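Local coordinates for GTP-binding protein REM 1 (Homo sapiens, PDB 2NZJ) that binds guanine nucleotide, here GDP with a magnesium ion, and probably acts as a Ras-family signalling switch that hydrolyses GTP, at residues Thr18-Leu23 and His154-Leu159; Leu54-Thr59 and Glu158-Val163; Tyr85-Arg90 and Phe145-Ala150; Pro113-Gly118 and Val164-Leu169. All coordinates share one frame; numbering follows the deposited sequence.

Contact 1: Thr18-Leu23 and His154-Leu159; sequences TSLASL and HNVAEL. With MG (magnesium ion), chain E; GDP (guanosine-5'-diphosphate), chain G.
Oxygen O2A on the alpha-phosphate of GDP is gripped twice by one residue: Ser-19 OG donates to it at 2.7 Å and Ser-19 N at 2.9 Å, the latter bond clearly bent (141°). With OG turned beside its own backbone N (chi1 -53°), a short serine can bring both donors to the same oxygen. One residue earlier, Thr-18 N makes a straighter bond to GDP O2B on the beta-phosphate (2.8 Å, 165°). O2B also binds the magnesium ion, as does Thr-18 OG1 at 2.2 Å; four waters complete its six ligands, and Asp-58 holds the threonine hydroxyl from the second shell.

Further along the helix the chemistry turns apolar. Val-156, at the start of helix 156-171, points its two methyls at helix 17-25: CG2 lies 4.0 Å from Leu-20 CD2, while CG1 meets Leu-23 CB at 3.9 Å, Leu-23 and Val-156 crossing at about a right angle. A beta-branched residue suits this place, since its short forked end meets both leucines at once. Thus the helix that packs on Val-156 also offers its N-terminal residues to phosphate and magnesium, an arrangement consistent with the P-loop (Walker A) of Ras-family GTPases.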
# COMPACT_ATOMS: atom_id res chain seq x y z
N THR A 18 -1.25 9.49 -0.76
CA THR A 18 -1.47 10.16 -2.02
C THR A 18 -0.17 10.33 -2.82
O THR A 18 -0.17 10.21 -4.04
CB THR A 18 -2.22 11.51 -1.81
OG1 THR A 18 -3.51 11.25 -1.24
CG2 THR A 18 -2.41 12.29 -3.16
N SER A 19 0.94 10.56 -2.15
CA SER A 19 2.22 10.69 -2.84
C SER A 19 2.62 9.39 -3.54
O SER A 19 3.00 9.40 -4.72
CB SER A 19 3.30 11.13 -1.86
OG SER A 19 2.90 12.30 -1.17
N LEU A 20 2.49 8.26 -2.83
CA LEU A 20 2.79 6.96 -3.39
C LEU A 20 1.88 6.67 -4.59
O LEU A 20 2.32 6.16 -5.61
CB LEU A 20 2.62 5.87 -2.32
CG LEU A 20 3.58 5.92 -1.11
CD1 LEU A 20 3.17 4.92 -0.06
CD2 LEU A 20 5.03 5.70 -1.49
N ALA A 21 0.60 7.03 -4.48
CA ALA A 21 -0.35 6.83 -5.58
C ALA A 21 -0.02 7.67 -6.80
O ALA A 21 -0.15 7.17 -7.92
CB ALA A 21 -1.80 7.08 -5.11
N SER A 22 0.41 8.91 -6.60
CA SER A 22 0.75 9.79 -7.72
C SER A 22 1.98 9.30 -8.48
O SER A 22 2.05 9.42 -9.69
CB SER A 22 1.02 11.23 -7.26
OG SER A 22 -0.07 11.73 -6.49
N LEU A 23 2.96 8.79 -7.75
CA LEU A 23 4.12 8.19 -8.39
C LEU A 23 3.70 6.95 -9.17
O LEU A 23 4.18 6.70 -10.26
CB LEU A 23 5.21 7.86 -7.36
CG LEU A 23 5.95 9.08 -6.78
CD1 LEU A 23 6.94 8.62 -5.70
CD2 LEU A 23 6.67 9.89 -7.89
N HIS A 154 12.22 6.07 -3.87
CA HIS A 154 12.93 4.87 -3.50
C HIS A 154 11.94 3.79 -3.10
O HIS A 154 11.09 4.01 -2.25
CB HIS A 154 13.88 5.19 -2.37
CG HIS A 154 14.52 3.99 -1.76
ND1 HIS A 154 14.29 3.62 -0.45
CD2 HIS A 154 15.35 3.06 -2.29
CE1 HIS A 154 14.98 2.52 -0.19
NE2 HIS A 154 15.62 2.16 -1.29
N ASN A 155 12.06 2.63 -3.74
CA ASN A 155 11.25 1.43 -3.50
C ASN A 155 9.77 1.59 -3.84
O ASN A 155 8.95 0.74 -3.45
CB ASN A 155 11.41 0.92 -2.06
CG ASN A 155 12.53 -0.10 -1.91
OD1 ASN A 155 13.01 -0.62 -2.90
ND2 ASN A 155 12.91 -0.41 -0.68
N VAL A 156 9.42 2.63 -4.59
CA VAL A 156 8.03 2.84 -4.95
C VAL A 156 7.63 1.93 -6.08
O VAL A 156 6.64 1.21 -5.97
CB VAL A 156 7.73 4.30 -5.31
CG1 VAL A 156 6.28 4.46 -5.74
CG2 VAL A 156 8.02 5.18 -4.06
N ALA A 157 8.40 1.94 -7.17
CA ALA A 157 8.20 0.97 -8.24
C ALA A 157 8.25 -0.45 -7.66
O ALA A 157 7.39 -1.29 -7.95
CB ALA A 157 9.21 1.14 -9.34
N GLU A 158 9.21 -0.71 -6.79
CA GLU A 158 9.36 -2.03 -6.21
C GLU A 158 8.13 -2.43 -5.33
O GLU A 158 7.75 -3.60 -5.27
CB GLU A 158 10.69 -2.11 -5.44
CG GLU A 158 11.98 -1.94 -6.34
CD GLU A 158 12.31 -0.47 -6.84
OE1 GLU A 158 11.55 0.51 -6.60
OE2 GLU A 158 13.34 -0.30 -7.53
N LEU A 159 7.49 -1.45 -4.68
CA LEU A 159 6.27 -1.73 -3.92
C LEU A 159 5.17 -2.25 -4.83
O LEU A 159 4.61 -3.35 -4.59
CB LEU A 159 5.76 -0.49 -3.17
CG LEU A 159 4.31 -0.52 -2.68
CD1 LEU A 159 4.16 -1.55 -1.60
CD2 LEU A 159 3.84 0.85 -2.21
MG MG E . -3.92 11.96 0.76
PB GDP G . -1.52 11.16 2.75
O1B GDP G . -1.23 9.85 3.42
O2B GDP G . -2.11 11.03 1.39
O3B GDP G . -2.49 11.89 3.67
O3A GDP G . -0.11 11.88 2.72
PA GDP G . 0.31 12.82 1.50
O1A GDP G . -0.78 13.81 1.25
O2A GDP G . 0.66 12.04 0.27
O5' GDP G . 1.67 13.46 2.07
C5' GDP G . 1.71 14.12 3.33
C4' GDP G . 2.98 14.98 3.38
O4' GDP G . 4.15 14.14 3.59
C3' GDP G . 3.21 15.75 2.06
O3' GDP G . 3.64 17.11 2.30
C2' GDP G . 4.34 14.98 1.39
O2' GDP G . 5.19 15.81 0.60
C1' GDP G . 5.09 14.32 2.53
N9 GDP G . 5.63 13.00 2.14
C8 GDP G . 4.98 11.97 1.56
N7 GDP G . 5.80 10.90 1.38
C5 GDP G . 6.98 11.26 1.87
C6 GDP G . 8.30 10.64 1.98
O6 GDP G . 8.44 9.47 1.55
N1 GDP G . 9.28 11.35 2.56
C2 GDP G . 9.11 12.61 3.00
N2 GDP G . 10.12 13.32 3.58
N3 GDP G . 7.93 13.25 2.90
C4 GDP G . 6.86 12.63 2.36
O HOH W 1 -3.15 13.57 0.48
O HOH W 2 -5.71 12.58 -0.02
O HOH W 3 -4.89 10.17 0.85
O HOH W 4 -4.75 12.13 2.43

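Contact 2: Leu54-Thr59 and Glu158-Val163; sequences LVVVDT and ELFEGV
The ring of Phe-160 is approached obliquely by Val-56, whose CG2 methyl sits 3.8 Å from Phe-160 CE1 and somewhat farther from CD1. One face of the ring carries a neighbour from its own helix, Leu-159 CD2, 3.8 Å above the plane and displaced toward the rim. The ring of Phe-24 also meets it, the two planes inclined at about 35°. Phe-160 reaches out from the helix with CG beside its backbone N (chi1 -65°), and the long side chain spans the interval between helix 158-163 and strand 54-57, whose axes approach to 11.0 Å.

Val-56 and Phe-160 cross at about a right angle, the short, branched valine presenting a methyl to the longer aromatic side chain. Two residues back on the same side of the strand, Leu-54 brings CD1 up to the helix backbone, 4.0 Å from Phe-160 O. The same CD1 makes looser contacts, both at 4.5 Å, with Phe-160 CB and with Val-163 CG1, one helical turn along. Every touching side chain is a buried hydrocarbon, so the join is held by packing alone.

This is helix-on-sheet packing of the Ras-like alpha/beta fold. Strand 50-57 runs between 40-47, antiparallel to it, and 4-10, parallel to it. Leu-54 and Val-56 both touch Phe-24 of helix 17-25 as well, and Phe-160 reaches Leu-45 on strand 40-47. The contact is the interface of helix 156-171 with strand 50-57, and helix 17-25, through Phe-24, packs beside it on the same face of the sheet.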
# COMPACT_ATOMS: atom_id res chain seq x y z
N LEU A 54 -3.18 -2.43 -12.41
CA LEU A 54 -3.64 -2.19 -11.06
C LEU A 54 -4.45 -0.92 -11.08
O LEU A 54 -4.09 0.05 -11.76
CB LEU A 54 -2.48 -2.06 -10.10
CG LEU A 54 -1.53 -3.25 -9.97
CD1 LEU A 54 -0.37 -2.86 -9.06
CD2 LEU A 54 -2.25 -4.50 -9.44
N VAL A 55 -5.56 -0.94 -10.36
CA VAL A 55 -6.30 0.26 -10.05
C VAL A 55 -6.05 0.52 -8.56
O VAL A 55 -6.45 -0.28 -7.70
CB VAL A 55 -7.80 0.09 -10.35
CG1 VAL A 55 -8.59 1.33 -9.94
CG2 VAL A 55 -8.01 -0.23 -11.86
N VAL A 56 -5.35 1.62 -8.27
CA VAL A 56 -4.94 1.96 -6.91
C VAL A 56 -5.93 2.98 -6.36
O VAL A 56 -6.11 4.06 -6.94
CB VAL A 56 -3.48 2.49 -6.87
CG1 VAL A 56 -3.12 3.06 -5.51
CG2 VAL A 56 -2.48 1.36 -7.22
N VAL A 57 -6.59 2.61 -5.26
CA VAL A 57 -7.63 3.43 -4.61
C VAL A 57 -7.03 4.18 -3.40
O VAL A 57 -6.34 3.57 -2.55
CB VAL A 57 -8.84 2.57 -4.15
CG1 VAL A 57 -9.88 3.42 -3.47
CG2 VAL A 57 -9.49 1.85 -5.34
N ASP A 58 -7.28 5.49 -3.34
CA ASP A 58 -6.71 6.37 -2.32
C ASP A 58 -7.80 7.23 -1.69
O ASP A 58 -7.72 8.45 -1.69
CB ASP A 58 -5.64 7.26 -2.95
CG ASP A 58 -5.07 8.27 -1.98
OD1 ASP A 58 -4.95 7.91 -0.77
OD2 ASP A 58 -4.75 9.42 -2.41
N THR A 59 -8.80 6.58 -1.11
CA THR A 59 -9.97 7.29 -0.59
C THR A 59 -10.18 7.10 0.91
O THR A 59 -11.17 7.55 1.45
CB THR A 59 -11.27 6.80 -1.32
OG1 THR A 59 -11.49 5.40 -1.07
CG2 THR A 59 -11.18 7.05 -2.83
N GLU A 158 9.21 -0.71 -6.79
CA GLU A 158 9.36 -2.03 -6.21
C GLU A 158 8.13 -2.43 -5.33
O GLU A 158 7.75 -3.60 -5.27
CB GLU A 158 10.69 -2.11 -5.44
CG GLU A 158 11.98 -1.94 -6.34
CD GLU A 158 12.31 -0.47 -6.84
OE1 GLU A 158 11.55 0.51 -6.60
OE2 GLU A 158 13.34 -0.30 -7.53
N LEU A 159 7.49 -1.45 -4.68
CA LEU A 159 6.27 -1.73 -3.92
C LEU A 159 5.17 -2.25 -4.83
O LEU A 159 4.61 -3.35 -4.59
CB LEU A 159 5.76 -0.49 -3.17
CG LEU A 159 4.31 -0.52 -2.68
CD1 LEU A 159 4.16 -1.55 -1.60
CD2 LEU A 159 3.84 0.85 -2.21
N PHE A 160 4.87 -1.50 -5.89
CA PHE A 160 3.76 -1.89 -6.76
C PHE A 160 4.07 -3.13 -7.60
O PHE A 160 3.21 -3.95 -7.79
CB PHE A 160 3.29 -0.71 -7.59
CG PHE A 160 2.71 0.38 -6.75
CD1 PHE A 160 1.39 0.28 -6.29
CD2 PHE A 160 3.49 1.45 -6.34
CE1 PHE A 160 0.85 1.29 -5.49
CE2 PHE A 160 2.97 2.45 -5.54
CZ PHE A 160 1.64 2.37 -5.11
N GLU A 161 5.31 -3.28 -8.05
CA GLU A 161 5.73 -4.51 -8.75
C GLU A 161 5.64 -5.74 -7.85
O GLU A 161 5.27 -6.81 -8.27
CB GLU A 161 7.15 -4.36 -9.30
CG GLU A 161 7.19 -3.30 -10.39
CD GLU A 161 8.50 -3.15 -11.15
OE1 GLU A 161 9.57 -3.63 -10.69
OE2 GLU A 161 8.42 -2.53 -12.22
N GLY A 162 5.93 -5.54 -6.57
CA GLY A 162 5.79 -6.58 -5.56
C GLY A 162 4.34 -6.97 -5.33
O GLY A 162 4.03 -8.16 -5.22
N VAL A 163 3.46 -5.99 -5.28
CA VAL A 163 2.03 -6.26 -5.18
C VAL A 163 1.56 -7.15 -6.35
O VAL A 163 0.86 -8.15 -6.13
CB VAL A 163 1.20 -4.95 -5.20
CG1 VAL A 163 -0.26 -5.25 -5.30
CG2 VAL A 163 1.48 -4.12 -3.96

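Contact 3: Tyr85-Arg90 and Phe145-Ala150; sequences YSIADR and FIETSA. With GDP (guanosine-5'-diphosphate), chain G.
Tyr-85, near the end of strand 80-86, puts its hydroxyl against the rim of Phe-145: Tyr-85 OH is 3.4 Å from Phe-145 CE1 and lies in the plane of that ring. CG of the tyrosine stands between its backbone N and carbonyl carbon (chi1 68°), and from there the long ring passes beside Leu-116 of the intervening strand 114-119 to reach the edge strand. Ser-86 opens a type I turn that ends at Asp-89, and its OG accepts a hydrogen bond from Ala-88 N at 3.3 Å, an ST turn. Ile-87 lies inside this turn and directs CG2 to Glu-147 OE2, 3.7 Å away, a plain van der Waals touch; the charge of the glutamate is met by a salt bridge to Arg-127. Glu-147 leads into Thr-148, Ser-149 and Ala-150, which match the G5 motif of Ras-family proteins. Ala-150 N donates to O6 of the GDP guanine at 2.8 Å, and Ser-149 OG bonds Asp-122, which itself binds the nucleotide. Asp-89 is the N-cap of helix 90-105, its short carboxylate capping a backbone N just beyond Arg-90.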
# COMPACT_ATOMS: atom_id res chain seq x y z
N TYR A 85 2.47 3.45 6.86
CA TYR A 85 2.75 4.33 8.00
C TYR A 85 4.03 5.13 7.70
O TYR A 85 4.74 4.84 6.74
CB TYR A 85 2.83 3.54 9.34
CG TYR A 85 4.01 2.63 9.42
CD1 TYR A 85 3.97 1.37 8.89
CD2 TYR A 85 5.20 3.06 9.99
CE1 TYR A 85 5.05 0.53 8.92
CE2 TYR A 85 6.34 2.22 10.00
CZ TYR A 85 6.24 0.96 9.46
OH TYR A 85 7.31 0.09 9.50
N SER A 86 4.30 6.15 8.51
CA SER A 86 5.55 6.90 8.43
C SER A 86 6.52 6.44 9.51
O SER A 86 6.19 6.44 10.68
CB SER A 86 5.31 8.38 8.61
OG SER A 86 6.54 9.07 8.62
N ILE A 87 7.74 6.10 9.11
CA ILE A 87 8.78 5.69 10.05
C ILE A 87 9.15 6.78 11.07
O ILE A 87 9.78 6.47 12.07
CB ILE A 87 10.08 5.28 9.33
CG1 ILE A 87 10.65 6.47 8.54
CG2 ILE A 87 9.83 4.05 8.46
CD1 ILE A 87 12.15 6.59 8.56
N ALA A 88 8.76 8.03 10.79
CA ALA A 88 8.97 9.17 11.69
C ALA A 88 7.80 9.48 12.64
O ALA A 88 7.86 10.47 13.38
CB ALA A 88 9.29 10.41 10.85
N ASP A 89 6.75 8.67 12.64
CA ASP A 89 5.55 8.95 13.44
C ASP A 89 5.01 7.66 14.04
O ASP A 89 4.27 6.92 13.41
CB ASP A 89 4.55 9.64 12.55
CG ASP A 89 3.25 9.88 13.22
OD1 ASP A 89 3.12 9.53 14.41
OD2 ASP A 89 2.35 10.41 12.54
N ARG A 90 5.42 7.41 15.28
CA ARG A 90 4.99 6.26 16.07
C ARG A 90 3.47 6.02 16.00
O ARG A 90 3.02 4.90 15.79
CB ARG A 90 5.42 6.46 17.52
CG ARG A 90 5.24 5.24 18.42
CD ARG A 90 6.52 4.49 18.47
NE ARG A 90 6.33 3.06 18.67
CZ ARG A 90 7.29 2.16 18.50
NH1 ARG A 90 8.52 2.56 18.12
NH2 ARG A 90 7.03 0.86 18.71
N PHE A 145 6.60 -6.79 3.72
CA PHE A 145 7.11 -5.54 4.30
C PHE A 145 8.15 -4.84 3.42
O PHE A 145 9.07 -5.46 2.93
CB PHE A 145 7.75 -5.80 5.67
CG PHE A 145 8.42 -4.59 6.28
CD1 PHE A 145 7.66 -3.56 6.82
CD2 PHE A 145 9.80 -4.48 6.32
CE1 PHE A 145 8.25 -2.46 7.39
CE2 PHE A 145 10.40 -3.38 6.88
CZ PHE A 145 9.63 -2.37 7.43
N ILE A 146 8.01 -3.54 3.26
CA ILE A 146 9.01 -2.77 2.56
C ILE A 146 9.01 -1.35 3.12
O ILE A 146 8.01 -0.88 3.64
CB ILE A 146 8.70 -2.76 1.07
CG1 ILE A 146 9.89 -2.25 0.27
CG2 ILE A 146 7.39 -1.97 0.79
CD1 ILE A 146 9.85 -2.63 -1.19
N GLU A 147 10.15 -0.69 3.03
CA GLU A 147 10.28 0.74 3.34
C GLU A 147 10.51 1.52 2.05
O GLU A 147 11.32 1.12 1.18
CB GLU A 147 11.44 0.97 4.29
CG GLU A 147 11.16 0.34 5.63
CD GLU A 147 12.15 0.73 6.70
OE1 GLU A 147 13.36 0.86 6.42
OE2 GLU A 147 11.70 0.87 7.84
N THR A 148 9.79 2.63 1.92
CA THR A 148 9.85 3.45 0.74
C THR A 148 10.12 4.90 1.12
O THR A 148 10.07 5.27 2.31
CB THR A 148 8.55 3.37 -0.04
OG1 THR A 148 7.48 3.98 0.72
CG2 THR A 148 8.20 1.92 -0.34
N SER A 149 10.41 5.70 0.09
CA SER A 149 10.37 7.15 0.18
C SER A 149 9.79 7.68 -1.13
O SER A 149 10.34 7.45 -2.19
CB SER A 149 11.75 7.75 0.45
OG SER A 149 11.74 9.17 0.29
N ALA A 150 8.68 8.41 -1.04
CA ALA A 150 8.09 9.04 -2.21
C ALA A 150 8.91 10.24 -2.69
O ALA A 150 8.91 10.56 -3.88
CB ALA A 150 6.66 9.45 -1.93
PB GDP G . -1.52 11.16 2.75
O1B GDP G . -1.23 9.85 3.42
O2B GDP G . -2.11 11.03 1.39
O3B GDP G . -2.49 11.89 3.67
O3A GDP G . -0.11 11.88 2.72
PA GDP G . 0.31 12.82 1.50
O1A GDP G . -0.78 13.81 1.25
O2A GDP G . 0.66 12.04 0.27
O5' GDP G . 1.67 13.46 2.07
C5' GDP G . 1.71 14.12 3.33
C4' GDP G . 2.98 14.98 3.38
O4' GDP G . 4.15 14.14 3.59
C3' GDP G . 3.21 15.75 2.06
O3' GDP G . 3.64 17.11 2.30
C2' GDP G . 4.34 14.98 1.39
O2' GDP G . 5.19 15.81 0.60
C1' GDP G . 5.09 14.32 2.53
N9 GDP G . 5.63 13.00 2.14
C8 GDP G . 4.98 11.97 1.56
N7 GDP G . 5.80 10.90 1.38
C5 GDP G . 6.98 11.26 1.87
C6 GDP G . 8.30 10.64 1.98
O6 GDP G . 8.44 9.47 1.55
N1 GDP G . 9.28 11.35 2.56
C2 GDP G . 9.11 12.61 3.00
N2 GDP G . 10.12 13.32 3.58
N3 GDP G . 7.93 13.25 2.90
C4 GDP G . 6.86 12.63 2.36

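Contact 4: Pro113-Gly118 and Val164-Leu169; sequences PIILVG and VRQLRL
The backbones come closest where strand 114-119 is about to begin, with CA of Pro-113 6.3 Å from CA of Gln-166 on the last helix. Pro-113 meets the helix with its ring carbons: CG lies 3.6 Å from Leu-167 CD2, the leucine crossing the proline side chain at about a right angle, while CB rests 4.0 Å from Gln-166 CB. A compact, rigid ring suits this short gap. Leu-167 brings CD2 there with CG placed beside its backbone N (chi1 -73°). In the alpha/beta fold of Ras-like GTPases the C-terminal helix lies across one face of the sheet, and this contact is part of that seam. Ile-115, two residues on and within the strand, extends CD1 to Gln-166 CG at 4.4 Å and also packs on Leu-159 and Val-163 farther back along the helix. Gln-166 thus offers its aliphatic carbons to the sheet, and its bend at chi2 (-59°) turns the amide away from Pro-113. Arg-165 and Arg-168 reach another part of the fold: Arg-165 forms a salt bridge with Asp-48, and Arg-168, with Val-164 CG1 over one guanidinium face, bonds the carbonyls of Val-47 and Glu-50 and the hydroxyl of Thr-52.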
# COMPACT_ATOMS: atom_id res chain seq x y z
N PRO A 113 -3.35 -10.54 -0.39
CA PRO A 113 -2.03 -9.95 -0.08
C PRO A 113 -2.20 -8.66 0.69
O PRO A 113 -3.03 -7.84 0.31
CB PRO A 113 -1.42 -9.65 -1.46
CG PRO A 113 -2.20 -10.48 -2.42
CD PRO A 113 -3.57 -10.72 -1.84
N ILE A 114 -1.41 -8.49 1.75
CA ILE A 114 -1.33 -7.26 2.52
C ILE A 114 0.14 -6.85 2.59
O ILE A 114 0.99 -7.65 2.96
CB ILE A 114 -1.92 -7.48 3.94
CG1 ILE A 114 -3.30 -8.13 3.87
CG2 ILE A 114 -2.04 -6.17 4.71
CD1 ILE A 114 -4.08 -8.08 5.18
N ILE A 115 0.44 -5.62 2.18
CA ILE A 115 1.79 -5.08 2.27
C ILE A 115 1.80 -4.01 3.34
O ILE A 115 1.02 -3.08 3.28
CB ILE A 115 2.27 -4.43 0.92
CG1 ILE A 115 1.84 -5.25 -0.31
CG2 ILE A 115 3.80 -4.23 0.94
CD1 ILE A 115 2.60 -6.51 -0.48
N LEU A 116 2.69 -4.16 4.32
CA LEU A 116 2.94 -3.12 5.32
C LEU A 116 4.07 -2.23 4.78
O LEU A 116 5.15 -2.72 4.44
CB LEU A 116 3.30 -3.76 6.68
CG LEU A 116 3.40 -2.82 7.89
CD1 LEU A 116 2.06 -2.14 8.11
CD2 LEU A 116 3.91 -3.51 9.20
N VAL A 117 3.81 -0.93 4.64
CA VAL A 117 4.78 -0.03 4.06
C VAL A 117 5.22 1.01 5.05
O VAL A 117 4.38 1.76 5.59
CB VAL A 117 4.23 0.72 2.81
CG1 VAL A 117 5.21 1.77 2.34
CG2 VAL A 117 3.94 -0.23 1.71
N GLY A 118 6.53 1.08 5.27
CA GLY A 118 7.13 2.14 6.07
C GLY A 118 7.63 3.25 5.17
O GLY A 118 8.72 3.14 4.62
N VAL A 164 1.95 -6.79 -7.58
CA VAL A 164 1.60 -7.63 -8.75
C VAL A 164 2.05 -9.07 -8.52
O VAL A 164 1.26 -10.00 -8.68
CB VAL A 164 2.26 -7.16 -10.06
CG1 VAL A 164 1.97 -8.14 -11.16
CG2 VAL A 164 1.83 -5.74 -10.45
N ARG A 165 3.31 -9.25 -8.14
CA ARG A 165 3.85 -10.61 -7.94
C ARG A 165 3.07 -11.40 -6.90
O ARG A 165 2.78 -12.56 -7.12
CB ARG A 165 5.34 -10.60 -7.54
CG ARG A 165 6.27 -10.27 -8.68
CD ARG A 165 7.68 -10.44 -8.31
NE ARG A 165 8.53 -10.06 -9.43
CZ ARG A 165 9.11 -8.86 -9.59
NH1 ARG A 165 8.99 -7.89 -8.68
NH2 ARG A 165 9.85 -8.64 -10.68
N GLN A 166 2.75 -10.77 -5.78
CA GLN A 166 1.98 -11.43 -4.73
C GLN A 166 0.58 -11.82 -5.20
O GLN A 166 0.06 -12.89 -4.86
CB GLN A 166 1.86 -10.52 -3.53
CG GLN A 166 3.18 -10.20 -2.87
CD GLN A 166 3.87 -11.44 -2.39
OE1 GLN A 166 3.23 -12.32 -1.80
NE2 GLN A 166 5.17 -11.55 -2.66
N LEU A 167 -0.04 -10.94 -5.99
CA LEU A 167 -1.35 -11.24 -6.56
C LEU A 167 -1.30 -12.44 -7.52
O LEU A 167 -2.23 -13.23 -7.57
CB LEU A 167 -1.91 -10.01 -7.29
CG LEU A 167 -2.42 -8.86 -6.41
CD1 LEU A 167 -2.76 -7.62 -7.23
CD2 LEU A 167 -3.61 -9.30 -5.56
N ARG A 168 -0.20 -12.57 -8.26
CA ARG A 168 -0.03 -13.68 -9.20
C ARG A 168 0.20 -15.01 -8.49
O ARG A 168 -0.09 -16.07 -9.04
CB ARG A 168 1.14 -13.41 -10.14
CG ARG A 168 0.88 -12.34 -11.17
CD ARG A 168 2.15 -12.02 -11.94
NE ARG A 168 1.92 -11.00 -12.96
CZ ARG A 168 2.84 -10.48 -13.75
NH1 ARG A 168 4.10 -10.89 -13.66
NH2 ARG A 168 2.51 -9.56 -14.65
N LEU A 169 0.73 -14.96 -7.28
CA LEU A 169 0.88 -16.18 -6.48
C LEU A 169 -0.48 -16.69 -5.98
O LEU A 169 -0.65 -17.89 -5.78
CB LEU A 169 1.85 -15.96 -5.31
CG LEU A 169 3.31 -15.81 -5.75
CD1 LEU A 169 4.16 -15.24 -4.63
CD2 LEU A 169 3.89 -17.13 -6.27

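Contacts 1, 2 and 4 follow helix 156-171 from its first turn toward its C-terminal end, meeting in order helix 17-25, strand 50-57 and strand 114-119. Contact 3 differs in joining the end of strand 80-86 and the turn after it to strand 144-147, across 114-119. Contacts 1 and 2 are buried, whereas 3 and 4 are partly so. Hydrocarbon packing joins the segments of contacts 1 and 2; contact 4 adds a glutamine where the helix nears solvent. Polar bonds gather at the nucleotide: those of 18-23 go to phosphate and magnesium, that of Ala-150 in contact 3 to the guanine. Leu-159, shared by contacts 1 and 2, packs on Ile-115 and Val-117 of contact 4, and Asp-58 of contact 2 bonds Thr-18.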